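Local coordinates for capsular polysaccharide export system protein KpsC (Thermosulfurimonas dismutans, PDB 6MGB) that probably transfers Kdo from a CMP-activated donor in beta linkage, building the glycolipid that anchors Gram-negative capsular polysaccharides, at residues 11-16 / 31-36; 49-54 / 96-101; 189-194 / 239-244. All blocks are in the same frame, centred on the assembly; numbering follows the deposited sequence.

Overall arrangement
The three contacts come one after another along the chain and are spread over both halves of a GT-B glycosyltransferase. Interaction 1 pairs two strands at the edge of the mixed sheet. Interaction 2, its centre about 16 Å from that of interaction 1, joins the turn between strand 45-49 and helix 53-65 to the loop after strand 90-94 of that sheet. These two touch through Phe14 and Ser15 against Thr54. Interaction 3 belongs to the parallel sheet, its centre about 32 Å from that of interaction 2 and about 46 Å from that of interaction 1, on the opposite side of the chain's centre from interaction 1. The contacts thus illustrate strand pairing, loop packing near the CMP site, and helix-to-sheet anchoring within one enzyme.

Interaction 1: 11-16 / 31-36; sequences VGVFSR and DSVVYK
Val11 and Val13 lie beside Val33, Val34 and Tyr35 as two short parallel strands, Val11 in register with Val33 and Val13 with Tyr35. Four backbone hydrogen bonds zip them together: Val11 N gives to Ser32 O (2.6 Å), Val34 N to Val11 O, Val13 N to Val34 O, and Lys36 N to Val13 O. Val11, Val13, Val33 and Tyr35 direct their side chains to one face of the sheet, while Val34 points to the other, where its CG2 rests near the CA of Gly12.

Tyr35 shows how one residue can tie down the end of such a pair. Its ring carbon CG stands opposite the backbone N (chi1 174°), which lays the ring flat against the Arg16 side chain. From the root outward, Tyr35 CB lies 3.8 Å from Arg16 NH1 and CG faces Arg16 CZ. Along one flank of the ring Tyr35 CD1 meets Arg16 NH2 at 3.0 Å; along the other flank, over the same face, Arg16 CG lies 3.4 Å from Tyr35 CE2. CZ also neighbours that CG, while Lys36 CG lies over the opposite face. Arg16 thus offers a CH-pi contact from its CG over the face and an off-centre cation-pi contact from its CZ, with guanidinium and ring planes 33° apart.

Phe14 packs on Lys36 CG through its CD1 and also on Val46 and helix 53-65. Helices 17-21 and 25-29 link the paired strands, making a beta-alpha-beta crossover at the edge of a Rossmann-like sheet, as expected for a GT-B fold.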
ATOM      1  N   VAL A  11     -12.707 -20.196   6.975  1.00 34.96           N
ATOM      2  CA  VAL A  11     -13.050 -19.017   6.187  1.00 37.65           C
ATOM      3  C   VAL A  11     -13.382 -19.465   4.770  1.00 36.76           C
ATOM      4  O   VAL A  11     -12.614 -20.210   4.149  1.00 36.70           O
ATOM      5  CB  VAL A  11     -11.899 -17.996   6.181  1.00 33.75           C
ATOM      6  CG1 VAL A  11     -12.214 -16.826   5.249  1.00 32.49           C
ATOM      7  CG2 VAL A  11     -11.621 -17.498   7.592  1.00 37.52           C
ATOM      8  N   GLY A  12     -14.516 -19.006   4.250  1.00 29.26           N
ATOM      9  CA  GLY A  12     -14.920 -19.347   2.899  1.00 26.06           C
ATOM     10  C   GLY A  12     -14.311 -18.401   1.877  1.00 30.53           C
ATOM     11  O   GLY A  12     -14.221 -17.195   2.099  1.00 33.96           O
ATOM     12  N   VAL A  13     -13.885 -18.972   0.751  1.00 34.78           N
ATOM     13  CA  VAL A  13     -13.419 -18.199  -0.391  1.00 34.09           C
ATOM     14  C   VAL A  13     -14.124 -18.721  -1.633  1.00 35.55           C
ATOM     15  O   VAL A  13     -14.576 -19.867  -1.688  1.00 33.58           O
ATOM     16  CB  VAL A  13     -11.883 -18.262  -0.572  1.00 32.64           C
ATOM     17  CG1 VAL A  13     -11.180 -17.718   0.664  1.00 36.70           C
ATOM     18  CG2 VAL A  13     -11.428 -19.686  -0.869  1.00 37.83           C
ATOM     19  N   PHE A  14     -14.221 -17.853  -2.638  1.00 29.95           N
ATOM     20  CA  PHE A  14     -14.887 -18.184  -3.891  1.00 30.51           C
ATOM     21  C   PHE A  14     -13.938 -18.073  -5.078  1.00 34.74           C
ATOM     22  O   PHE A  14     -14.379 -17.853  -6.210  1.00 45.43           O
ATOM     23  CB  PHE A  14     -16.116 -17.295  -4.070  1.00 34.81           C
ATOM     24  CG  PHE A  14     -17.197 -17.582  -3.073  1.00 37.66           C
ATOM     25  CD1 PHE A  14     -18.258 -18.408  -3.402  1.00 48.95           C
ATOM     26  CD2 PHE A  14     -17.134 -17.059  -1.792  1.00 41.55           C
ATOM     27  CE1 PHE A  14     -19.248 -18.687  -2.482  1.00 46.63           C
ATOM     28  CE2 PHE A  14     -18.119 -17.337  -0.866  1.00 40.43           C
ATOM     29  CZ  PHE A  14     -19.175 -18.154  -1.211  1.00 53.98           C
ATOM     30  N   SER A  15     -12.642 -18.234  -4.832  1.00 36.22           N
ATOM     31  CA  SER A  15     -11.637 -18.240  -5.884  1.00 38.25           C
ATOM     32  C   SER A  15     -10.463 -19.083  -5.415  1.00 45.23           C
ATOM     33  O   SER A  15      -9.919 -18.839  -4.335  1.00 38.20           O
ATOM     34  CB  SER A  15     -11.171 -16.819  -6.216  1.00 44.66           C
ATOM     35  OG  SER A  15      -9.995 -16.844  -7.005  1.00 44.37           O
ATOM     36  N   ARG A  16     -10.085 -20.078  -6.219  1.00 46.97           N
ATOM     37  CA  ARG A  16      -8.898 -20.866  -5.918  1.00 47.09           C
ATOM     38  C   ARG A  16      -7.608 -20.101  -6.182  1.00 42.58           C
ATOM     39  O   ARG A  16      -6.533 -20.590  -5.818  1.00 43.91           O
ATOM     40  CB  ARG A  16      -8.899 -22.158  -6.737  1.00 49.72           C
ATOM     41  CG  ARG A  16     -10.077 -23.074  -6.461  1.00 61.06           C
ATOM     42  CD  ARG A  16      -9.869 -24.433  -7.103  1.00 66.06           C
ATOM     43  NE  ARG A  16     -10.970 -25.352  -6.830  1.00 71.95           N
ATOM     44  CZ  ARG A  16     -11.146 -25.995  -5.679  1.00 61.10           C
ATOM     45  NH1 ARG A  16     -10.300 -25.813  -4.673  1.00 63.79           N
ATOM     46  NH2 ARG A  16     -12.176 -26.815  -5.529  1.00 68.34           N
ATOM     47  N   ASP A  31      -6.655 -19.450  10.301  1.00 46.87           N
ATOM     48  CA  ASP A  31      -7.844 -20.276  10.163  1.00 44.40           C
ATOM     49  C   ASP A  31      -7.675 -21.151   8.929  1.00 43.00           C
ATOM     50  O   ASP A  31      -6.779 -20.937   8.108  1.00 43.83           O
ATOM     51  CB  ASP A  31      -9.116 -19.426  10.034  1.00 56.04           C
ATOM     52  CG  ASP A  31      -9.467 -18.697  11.315  1.00 55.40           C
ATOM     53  OD1 ASP A  31      -9.638 -19.365  12.356  1.00 56.97           O
ATOM     54  OD2 ASP A  31      -9.573 -17.453  11.280  1.00 52.30           O
ATOM     55  N   SER A  32      -8.546 -22.144   8.801  1.00 43.43           N
ATOM     56  CA  SER A  32      -8.607 -22.946   7.591  1.00 43.41           C
ATOM     57  C   SER A  32      -9.514 -22.271   6.566  1.00 39.20           C
ATOM     58  O   SER A  32     -10.387 -21.469   6.907  1.00 38.19           O
ATOM     59  CB  SER A  32      -9.115 -24.355   7.897  1.00 49.33           C
ATOM     60  OG  SER A  32      -8.206 -25.056   8.727  1.00 64.93           O
ATOM     61  N   VAL A  33      -9.291 -22.600   5.296  1.00 37.65           N
ATOM     62  CA  VAL A  33     -10.062 -22.048   4.190  0.62 43.89           C
ATOM     63  C   VAL A  33     -10.832 -23.175   3.519  1.00 46.02           C
ATOM     64  O   VAL A  33     -10.373 -24.321   3.468  1.00 45.47           O
ATOM     65  CB  VAL A  33      -9.151 -21.318   3.175  0.62 42.58           C
ATOM     66  CG1 VAL A  33      -9.905 -20.986   1.890  0.62 41.23           C
ATOM     67  CG2 VAL A  33      -8.589 -20.047   3.795  0.62 46.09           C
ATOM     68  N   VAL A  34     -12.012 -22.840   2.997  1.00 38.28           N
ATOM     69  CA  VAL A  34     -12.844 -23.773   2.249  1.00 35.12           C
ATOM     70  C   VAL A  34     -13.341 -23.068   0.994  1.00 48.45           C
ATOM     71  O   VAL A  34     -13.716 -21.890   1.036  1.00 32.85           O
ATOM     72  CB  VAL A  34     -14.028 -24.298   3.089  1.00 40.26           C
ATOM     73  CG1 VAL A  34     -13.515 -25.123   4.261  1.00 49.61           C
ATOM     74  CG2 VAL A  34     -14.901 -23.147   3.578  1.00 51.61           C
ATOM     75  N   TYR A  35     -13.341 -23.791  -0.123  1.00 40.12           N
ATOM     76  CA  TYR A  35     -13.653 -23.212  -1.422  1.00 42.85           C
ATOM     77  C   TYR A  35     -15.136 -23.372  -1.742  1.00 42.71           C
ATOM     78  O   TYR A  35     -15.674 -24.481  -1.691  1.00 41.51           O
ATOM     79  CB  TYR A  35     -12.799 -23.869  -2.506  1.00 48.85           C
ATOM     80  CG  TYR A  35     -13.147 -23.451  -3.915  1.00 53.31           C
ATOM     81  CD1 TYR A  35     -13.761 -24.337  -4.788  1.00 53.97           C
ATOM     82  CD2 TYR A  35     -12.859 -22.172  -4.374  1.00 48.79           C
ATOM     83  CE1 TYR A  35     -14.073 -23.968  -6.078  1.00 55.02           C
ATOM     84  CE2 TYR A  35     -13.175 -21.790  -5.663  1.00 56.22           C
ATOM     85  CZ  TYR A  35     -13.779 -22.693  -6.511  1.00 55.27           C
ATOM     86  OH  TYR A  35     -14.099 -22.321  -7.796  1.00 46.61           O
ATOM     87  N   LYS A  36     -15.783 -22.252  -2.073  1.00 44.94           N
ATOM     88  CA  LYS A  36     -17.189 -22.231  -2.455  0.51 51.12           C
ATOM     89  C   LYS A  36     -18.042 -23.048  -1.494  1.00 48.60           C
ATOM     90  O   LYS A  36     -18.560 -24.106  -1.873  1.00 51.45           O
ATOM     91  CB  LYS A  36     -17.362 -22.756  -3.883  0.51 48.14           C
ATOM     92  CG  LYS A  36     -17.144 -21.706  -4.954  0.51 52.78           C
ATOM     93  CD  LYS A  36     -17.450 -22.253  -6.338  0.51 56.09           C
ATOM     94  CE  LYS A  36     -17.577 -21.134  -7.360  0.51 51.40           C
ATOM     95  NZ  LYS A  36     -16.368 -20.266  -7.401  0.51 51.19           N
TER

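Interaction 2: 49-54 / 96-101; sequences WGYKST and VGIYYD
Tyr51 and Tyr100 meet between a type II' beta turn from Trp49 to Lys52 and a type I turn from Ile98 to Asp101, whose backbones come no nearer than the 9.0 Å from Gly50 CA to Ile98 CA. The first is the beta-alpha connection from strand 45-49 to helix 53-65, in the Rossmann-like half of a GT-B fold, and the positive phi of Gly50 (66°) suits it to this turn. Side chains must therefore span the gap, chiefly Tyr51. Its ring carbon CG sits beside the backbone N, opposite the carbonyl carbon (chi1 -73°), sending the ring across to the second loop. Tyr100 OH meets that ring at its edge, in plane, 3.4 Å from Tyr51 CE1; the same hydroxyl is hydrogen-bonded to Glu73. Ile98 CG2 lies over the centre of the Tyr100 ring and also nears Tyr51 OH, which a water links to Asp101. Met169 of helix 169-172 touches both tyrosines, and the Tyr100 side chain is about 8 Å from the bound CMP. With an alanine in place of Tyr51, the edge beside Tyr100 would be lost and the water would probably be left without its hydroxyl mate. Asp101 is fixed by Thr103 at OD1 and by a salt bridge from Arg104 to OD2. The bridging water lies 2.7 Å from Tyr51 OH and donates to Asp101 OD2 at 2.8 Å.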
ATOM      1  N   TRP A  49     -10.304 -11.123  -2.632  1.00 28.73           N
ATOM      2  CA  TRP A  49      -9.090 -10.404  -3.009  1.00 28.42           C
ATOM      3  C   TRP A  49      -9.462  -9.247  -3.925  1.00 31.53           C
ATOM      4  O   TRP A  49      -9.853  -9.461  -5.077  1.00 27.25           O
ATOM      5  CB  TRP A  49      -8.098 -11.338  -3.697  1.00 37.46           C
ATOM      6  CG  TRP A  49      -6.736 -10.743  -3.855  1.00 30.32           C
ATOM      7  CD1 TRP A  49      -6.342  -9.829  -4.786  1.00 37.62           C
ATOM      8  CD2 TRP A  49      -5.583 -11.026  -3.056  1.00 24.80           C
ATOM      9  NE1 TRP A  49      -5.014  -9.522  -4.615  1.00 44.53           N
ATOM     10  CE2 TRP A  49      -4.524 -10.245  -3.559  1.00 30.72           C
ATOM     11  CE3 TRP A  49      -5.343 -11.864  -1.963  1.00 29.54           C
ATOM     12  CZ2 TRP A  49      -3.246 -10.277  -3.007  1.00 37.08           C
ATOM     13  CZ3 TRP A  49      -4.072 -11.895  -1.417  1.00 32.46           C
ATOM     14  CH2 TRP A  49      -3.040 -11.106  -1.940  1.00 40.24           C
ATOM     15  N   GLY A  50      -9.327  -8.024  -3.419  1.00 33.14           N
ATOM     16  CA  GLY A  50      -9.611  -6.862  -4.234  1.00 30.28           C
ATOM     17  C   GLY A  50     -11.082  -6.775  -4.604  1.00 31.69           C
ATOM     18  O   GLY A  50     -11.976  -7.148  -3.836  1.00 27.95           O
ATOM     19  N   TYR A  51     -11.334  -6.269  -5.812  1.00 31.71           N
ATOM     20  CA  TYR A  51     -12.690  -6.052  -6.300  1.00 28.28           C
ATOM     21  C   TYR A  51     -12.949  -6.771  -7.618  1.00 34.10           C
ATOM     22  O   TYR A  51     -13.820  -6.357  -8.389  1.00 34.01           O
ATOM     23  CB  TYR A  51     -12.958  -4.553  -6.425  1.00 27.36           C
ATOM     24  CG  TYR A  51     -13.134  -3.907  -5.075  1.00 28.62           C
ATOM     25  CD1 TYR A  51     -12.038  -3.658  -4.256  1.00 28.25           C
ATOM     26  CD2 TYR A  51     -14.395  -3.574  -4.600  1.00 31.15           C
ATOM     27  CE1 TYR A  51     -12.193  -3.081  -3.013  1.00 26.67           C
ATOM     28  CE2 TYR A  51     -14.559  -2.994  -3.355  1.00 27.83           C
ATOM     29  CZ  TYR A  51     -13.454  -2.752  -2.566  1.00 26.48           C
ATOM     30  OH  TYR A  51     -13.604  -2.177  -1.325  1.00 29.06           O
ATOM     31  N   LYS A  52     -12.211  -7.844  -7.887  1.00 34.36           N
ATOM     32  CA  LYS A  52     -12.498  -8.695  -9.027  1.00 38.56           C
ATOM     33  C   LYS A  52     -13.868  -9.352  -8.859  1.00 46.92           C
ATOM     34  O   LYS A  52     -14.511  -9.262  -7.808  1.00 40.49           O
ATOM     35  CB  LYS A  52     -11.411  -9.760  -9.179  1.00 48.52           C
ATOM     36  CG  LYS A  52     -11.262 -10.668  -7.964  1.00 41.65           C
ATOM     37  CD  LYS A  52     -10.261 -11.787  -8.206  1.00 55.23           C
ATOM     38  CE  LYS A  52      -8.858 -11.252  -8.438  1.00 60.06           C
ATOM     39  NZ  LYS A  52      -7.858 -12.349  -8.552  1.00 58.11           N
ATOM     40  N   SER A  53     -14.310 -10.028  -9.920  1.00 36.53           N
ATOM     41  CA  SER A  53     -15.639 -10.631  -9.929  1.00 36.26           C
ATOM     42  C   SER A  53     -15.839 -11.557  -8.733  1.00 37.44           C
ATOM     43  O   SER A  53     -16.814 -11.423  -7.983  1.00 33.82           O
ATOM     44  CB  SER A  53     -15.853 -11.388 -11.241  1.00 48.15           C
ATOM     45  OG  SER A  53     -17.217 -11.722 -11.426  1.00 58.09           O
ATOM     46  N   THR A  54     -14.919 -12.506  -8.535  1.00 32.04           N
ATOM     47  CA  THR A  54     -15.070 -13.458  -7.438  1.00 32.30           C
ATOM     48  C   THR A  54     -15.073 -12.760  -6.085  1.00 38.57           C
ATOM     49  O   THR A  54     -15.784 -13.189  -5.169  1.00 33.49           O
ATOM     50  CB  THR A  54     -13.958 -14.505  -7.478  1.00 32.99           C
ATOM     51  OG1 THR A  54     -12.681 -13.854  -7.500  1.00 34.87           O
ATOM     52  CG2 THR A  54     -14.105 -15.402  -8.702  1.00 40.26           C
ATOM     53  N   VAL A  96     -12.905  -5.099   8.588  1.00 28.35           N
ATOM     54  CA  VAL A  96     -13.752  -3.916   8.700  1.00 24.03           C
ATOM     55  C   VAL A  96     -14.007  -3.357   7.306  1.00 27.30           C
ATOM     56  O   VAL A  96     -15.156  -3.233   6.870  1.00 27.61           O
ATOM     57  CB  VAL A  96     -13.099  -2.862   9.613  1.00 26.05           C
ATOM     58  CG1 VAL A  96     -13.890  -1.561   9.605  1.00 26.07           C
ATOM     59  CG2 VAL A  96     -12.974  -3.401  11.032  1.00 28.10           C
ATOM     60  N   GLY A  97     -12.931  -3.005   6.610  1.00 21.56           N
ATOM     61  CA  GLY A  97     -13.006  -2.518   5.248  1.00 31.49           C
ATOM     62  C   GLY A  97     -11.732  -2.866   4.510  1.00 33.91           C
ATOM     63  O   GLY A  97     -11.337  -4.036   4.478  1.00 22.46           O
ATOM     64  N   ILE A  98     -11.074  -1.872   3.914  1.00 22.43           N
ATOM     65  CA  ILE A  98      -9.731  -2.061   3.379  1.00 21.40           C
ATOM     66  C   ILE A  98      -9.046  -0.703   3.324  1.00 22.68           C
ATOM     67  O   ILE A  98      -9.689   0.332   3.137  1.00 22.37           O
ATOM     68  CB  ILE A  98      -9.749  -2.759   1.997  1.00 22.14           C
ATOM     69  CG1 ILE A  98      -8.346  -3.251   1.621  1.00 25.74           C
ATOM     70  CG2 ILE A  98     -10.296  -1.829   0.917  1.00 28.91           C
ATOM     71  CD1 ILE A  98      -7.749  -4.260   2.601  1.00 25.67           C
ATOM     72  N   TYR A  99      -7.719  -0.719   3.484  1.00 24.37           N
ATOM     73  CA  TYR A  99      -6.995   0.507   3.806  1.00 21.33           C
ATOM     74  C   TYR A  99      -7.173   1.579   2.737  1.00 23.07           C
ATOM     75  O   TYR A  99      -7.234   2.771   3.058  1.00 21.73           O
ATOM     76  CB  TYR A  99      -5.509   0.206   4.010  1.00 25.81           C
ATOM     77  CG  TYR A  99      -4.799  -0.342   2.789  1.00 27.44           C
ATOM     78  CD1 TYR A  99      -4.729  -1.707   2.559  1.00 23.86           C
ATOM     79  CD2 TYR A  99      -4.191   0.507   1.871  1.00 25.78           C
ATOM     80  CE1 TYR A  99      -4.080  -2.214   1.446  1.00 23.85           C
ATOM     81  CE2 TYR A  99      -3.539   0.010   0.757  1.00 23.83           C
ATOM     82  CZ  TYR A  99      -3.487  -1.351   0.550  1.00 29.19           C
ATOM     83  OH  TYR A  99      -2.840  -1.851  -0.557  1.00 27.63           O
ATOM     84  N   TYR A 100      -7.240   1.190   1.464  1.00 23.91           N
ATOM     85  CA  TYR A 100      -7.311   2.180   0.397  1.00 22.62           C
ATOM     86  C   TYR A 100      -8.732   2.647   0.111  1.00 22.90           C
ATOM     87  O   TYR A 100      -8.914   3.533  -0.728  1.00 28.99           O
ATOM     88  CB  TYR A 100      -6.672   1.641  -0.893  1.00 22.96           C
ATOM     89  CG  TYR A 100      -7.242   0.341  -1.419  1.00 21.39           C
ATOM     90  CD1 TYR A 100      -8.414   0.321  -2.164  1.00 25.15           C
ATOM     91  CD2 TYR A 100      -6.590  -0.864  -1.196  1.00 26.70           C
ATOM     92  CE1 TYR A 100      -8.928  -0.863  -2.654  1.00 23.75           C
ATOM     93  CE2 TYR A 100      -7.097  -2.053  -1.683  1.00 27.10           C
ATOM     94  CZ  TYR A 100      -8.265  -2.047  -2.412  1.00 27.04           C
ATOM     95  OH  TYR A 100      -8.774  -3.230  -2.901  1.00 28.47           O
ATOM     96  N   ASP A 101      -9.732   2.095   0.792  1.00 23.12           N
ATOM     97  CA  ASP A 101     -11.125   2.491   0.587  1.00 19.93           C
ATOM     98  C   ASP A 101     -11.476   3.583   1.592  1.00 22.52           C
ATOM     99  O   ASP A 101     -11.790   3.301   2.752  1.00 22.80           O
ATOM    100  CB  ASP A 101     -12.053   1.289   0.720  1.00 25.10           C
ATOM    101  CG  ASP A 101     -13.512   1.653   0.520  1.00 38.50           C
ATOM    102  OD1 ASP A 101     -13.810   2.843   0.295  1.00 28.77           O
ATOM    103  OD2 ASP A 101     -14.365   0.746   0.591  1.00 29.91           O
TER
HETATM  104  O   HOH W   1     -15.922  -0.873  -1.069  1.00 31.40           O

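Interaction 3: 189-194 / 239-244; sequences LEENPG and FDRIYT
Asn192 uses both ends of its amide to reach two residues of the strand. Its ND2 donates to Tyr243 OH at 2.8 Å, with the hydroxyl oxygen lying in the amide plane and the amide nearly perpendicular to the tyrosine ring (89°). Its OD1 accepts from Arg241 NH1 at 3.0 Å, the donor tilted 22° from the carbonyl plane. The same NH1 makes a weak, long salt bridge to Glu191 OE2 (3.4 Å), where the glutamate bends back at chi2 and its CG passes close to Tyr243 OH. One arginine nitrogen is thus shared by a neutral and a charged acceptor.

A second shell fixes these groups. Asn192 ND2 also donates to Ala188 O in the preceding helix, which should hold the amide in the orientation needed for both strand partners. The other side of the Arg241 head is held by a salt bridge from NE to Glu259. Met184 and Ala188 of helix 180-191 pack against Tyr243. The contact thereby pins the C-terminal end of helix 180-191 onto the parallel sheet, in which strand 241-244 runs between strands 158-162 and 259-262.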
ATOM      1  N   LEU A 189       2.772  21.967 -12.514  1.00 32.85           N
ATOM      2  CA  LEU A 189       3.328  22.987 -13.401  1.00 34.98           C
ATOM      3  C   LEU A 189       3.088  24.383 -12.844  1.00 35.36           C
ATOM      4  O   LEU A 189       4.011  25.202 -12.763  1.00 41.02           O
ATOM      5  CB  LEU A 189       2.711  22.867 -14.795  1.00 36.40           C
ATOM      6  CG  LEU A 189       3.453  22.011 -15.818  1.00 54.32           C
ATOM      7  CD1 LEU A 189       3.532  20.572 -15.357  1.00 61.27           C
ATOM      8  CD2 LEU A 189       2.771  22.108 -17.177  1.00 45.31           C
ATOM      9  N   GLU A 190       1.845  24.674 -12.456  1.00 34.18           N
ATOM     10  CA  GLU A 190       1.500  26.025 -12.031  1.00 44.19           C
ATOM     11  C   GLU A 190       2.213  26.399 -10.739  1.00 38.59           C
ATOM     12  O   GLU A 190       2.607  27.556 -10.554  1.00 39.03           O
ATOM     13  CB  GLU A 190      -0.014  26.146 -11.861  1.00 39.76           C
ATOM     14  CG  GLU A 190      -0.487  27.549 -11.544  1.00 41.51           C
ATOM     15  CD  GLU A 190      -1.996  27.660 -11.527  1.00 38.14           C
ATOM     16  OE1 GLU A 190      -2.586  27.536 -10.433  1.00 46.14           O
ATOM     17  OE2 GLU A 190      -2.592  27.860 -12.606  1.00 38.83           O
ATOM     18  N   GLU A 191       2.389  25.437  -9.835  1.00 42.81           N
ATOM     19  CA  GLU A 191       2.995  25.721  -8.541  1.00 44.99           C
ATOM     20  C   GLU A 191       4.515  25.792  -8.594  1.00 46.21           C
ATOM     21  O   GLU A 191       5.119  26.443  -7.734  1.00 41.70           O
ATOM     22  CB  GLU A 191       2.567  24.657  -7.527  1.00 48.70           C
ATOM     23  CG  GLU A 191       3.352  24.677  -6.224  1.00 63.35           C
ATOM     24  CD  GLU A 191       3.297  26.024  -5.525  1.00 71.16           C
ATOM     25  OE1 GLU A 191       2.356  26.799  -5.797  1.00 75.67           O
ATOM     26  OE2 GLU A 191       4.193  26.304  -4.701  1.00 65.59           O
ATOM     27  N   ASN A 192       5.146  25.153  -9.576  1.00 40.64           N
ATOM     28  CA  ASN A 192       6.605  25.040  -9.636  1.00 36.20           C
ATOM     29  C   ASN A 192       7.106  25.531 -10.990  1.00 38.19           C
ATOM     30  O   ASN A 192       7.713  24.778 -11.757  1.00 43.90           O
ATOM     31  CB  ASN A 192       7.034  23.598  -9.375  1.00 40.60           C
ATOM     32  CG  ASN A 192       6.427  23.031  -8.104  1.00 37.00           C
ATOM     33  OD1 ASN A 192       6.965  23.206  -7.009  1.00 33.62           O
ATOM     34  ND2 ASN A 192       5.298  22.346  -8.243  1.00 37.73           N
ATOM     35  N   PRO A 193       6.875  26.807 -11.310  1.00 40.97           N
ATOM     36  CA  PRO A 193       7.246  27.303 -12.646  1.00 51.48           C
ATOM     37  C   PRO A 193       8.721  27.146 -12.976  1.00 44.54           C
ATOM     38  O   PRO A 193       9.062  26.911 -14.142  1.00 48.23           O
ATOM     39  CB  PRO A 193       6.834  28.783 -12.597  1.00 47.13           C
ATOM     40  CG  PRO A 193       6.724  29.114 -11.137  1.00 51.51           C
ATOM     41  CD  PRO A 193       6.258  27.856 -10.482  1.00 46.04           C
ATOM     42  N   GLY A 194       9.608  27.265 -11.993  1.00 54.42           N
ATOM     43  CA  GLY A 194      11.031  27.197 -12.247  1.00 57.48           C
ATOM     44  C   GLY A 194      11.658  25.830 -12.094  1.00 51.97           C
ATOM     45  O   GLY A 194      12.878  25.703 -12.236  1.00 55.72           O
ATOM     46  N   PHE A 239      14.460  14.369  -4.253  1.00 30.67           N
ATOM     47  CA  PHE A 239      13.408  15.368  -4.324  1.00 31.34           C
ATOM     48  C   PHE A 239      13.015  15.790  -2.915  1.00 30.40           C
ATOM     49  O   PHE A 239      13.220  15.058  -1.944  1.00 32.32           O
ATOM     50  CB  PHE A 239      12.173  14.839  -5.072  1.00 34.96           C
ATOM     51  CG  PHE A 239      12.453  14.420  -6.488  1.00 27.96           C
ATOM     52  CD1 PHE A 239      12.254  15.302  -7.539  1.00 26.88           C
ATOM     53  CD2 PHE A 239      12.912  13.144  -6.770  1.00 37.28           C
ATOM     54  CE1 PHE A 239      12.511  14.919  -8.842  1.00 31.19           C
ATOM     55  CE2 PHE A 239      13.171  12.755  -8.072  1.00 36.10           C
ATOM     56  CZ  PHE A 239      12.971  13.645  -9.108  1.00 26.92           C
ATOM     57  N   ASP A 240      12.460  16.994  -2.817  1.00 30.38           N
ATOM     58  CA  ASP A 240      11.848  17.470  -1.583  1.00 27.83           C
ATOM     59  C   ASP A 240      10.330  17.431  -1.621  1.00 30.33           C
ATOM     60  O   ASP A 240       9.698  17.295  -0.568  1.00 31.27           O
ATOM     61  CB  ASP A 240      12.293  18.905  -1.286  1.00 39.19           C
ATOM     62  CG  ASP A 240      13.786  19.019  -1.056  1.00 46.55           C
ATOM     63  OD1 ASP A 240      14.383  18.057  -0.529  1.00 44.65           O
ATOM     64  OD2 ASP A 240      14.363  20.070  -1.402  1.00 49.95           O
ATOM     65  N   ARG A 241       9.735  17.539  -2.809  1.00 28.39           N
ATOM     66  CA  ARG A 241       8.293  17.664  -2.969  1.00 29.61           C
ATOM     67  C   ARG A 241       7.795  16.586  -3.920  1.00 26.65           C
ATOM     68  O   ARG A 241       8.297  16.465  -5.043  1.00 26.50           O
ATOM     69  CB  ARG A 241       7.937  19.058  -3.496  1.00 30.55           C
ATOM     70  CG  ARG A 241       6.470  19.267  -3.805  1.00 38.66           C
ATOM     71  CD  ARG A 241       6.201  20.719  -4.163  1.00 46.41           C
ATOM     72  NE  ARG A 241       6.223  21.589  -2.990  1.00 38.92           N
ATOM     73  CZ  ARG A 241       6.136  22.915  -3.038  1.00 47.33           C
ATOM     74  NH1 ARG A 241       6.027  23.537  -4.204  1.00 45.24           N
ATOM     75  NH2 ARG A 241       6.160  23.622  -1.917  1.00 43.63           N
ATOM     76  N   ILE A 242       6.805  15.813  -3.474  1.00 25.85           N
ATOM     77  CA  ILE A 242       6.271  14.687  -4.229  1.00 27.02           C
ATOM     78  C   ILE A 242       4.789  14.925  -4.485  1.00 27.60           C
ATOM     79  O   ILE A 242       4.071  15.422  -3.610  1.00 27.66           O
ATOM     80  CB  ILE A 242       6.476  13.353  -3.478  1.00 43.68           C
ATOM     81  CG1 ILE A 242       7.918  13.224  -2.976  1.00 53.81           C
ATOM     82  CG2 ILE A 242       6.120  12.175  -4.371  1.00 40.72           C
ATOM     83  CD1 ILE A 242       8.974  13.311  -4.058  1.00 36.44           C
ATOM     84  N   TYR A 243       4.337  14.563  -5.684  1.00 26.02           N
ATOM     85  CA  TYR A 243       2.933  14.645  -6.069  1.00 24.79           C
ATOM     86  C   TYR A 243       2.394  13.244  -6.315  1.00 27.84           C
ATOM     87  O   TYR A 243       3.008  12.461  -7.047  1.00 27.56           O
ATOM     88  CB  TYR A 243       2.754  15.495  -7.328  1.00 26.69           C
ATOM     89  CG  TYR A 243       2.953  16.980  -7.126  1.00 26.22           C
ATOM     90  CD1 TYR A 243       4.227  17.526  -7.044  1.00 28.14           C
ATOM     91  CD2 TYR A 243       1.866  17.840  -7.038  1.00 35.06           C
ATOM     92  CE1 TYR A 243       4.412  18.883  -6.866  1.00 29.87           C
ATOM     93  CE2 TYR A 243       2.042  19.197  -6.861  1.00 36.87           C
ATOM     94  CZ  TYR A 243       3.315  19.714  -6.776  1.00 36.31           C
ATOM     95  OH  TYR A 243       3.489  21.066  -6.599  1.00 35.42           O
ATOM     96  N   THR A 244       1.246  12.931  -5.711  1.00 24.64           N
ATOM     97  CA  THR A 244       0.643  11.613  -5.854  1.00 29.30           C
ATOM     98  C   THR A 244      -0.870  11.725  -5.733  1.00 26.19           C
ATOM     99  O   THR A 244      -1.392  12.633  -5.078  1.00 26.75           O
ATOM    100  CB  THR A 244       1.176  10.628  -4.800  1.00 28.89           C
ATOM    101  OG1 THR A 244       0.748   9.299  -5.118  1.00 24.33           O
ATOM    102  CG2 THR A 244       0.682  10.998  -3.401  1.00 25.13           C
TER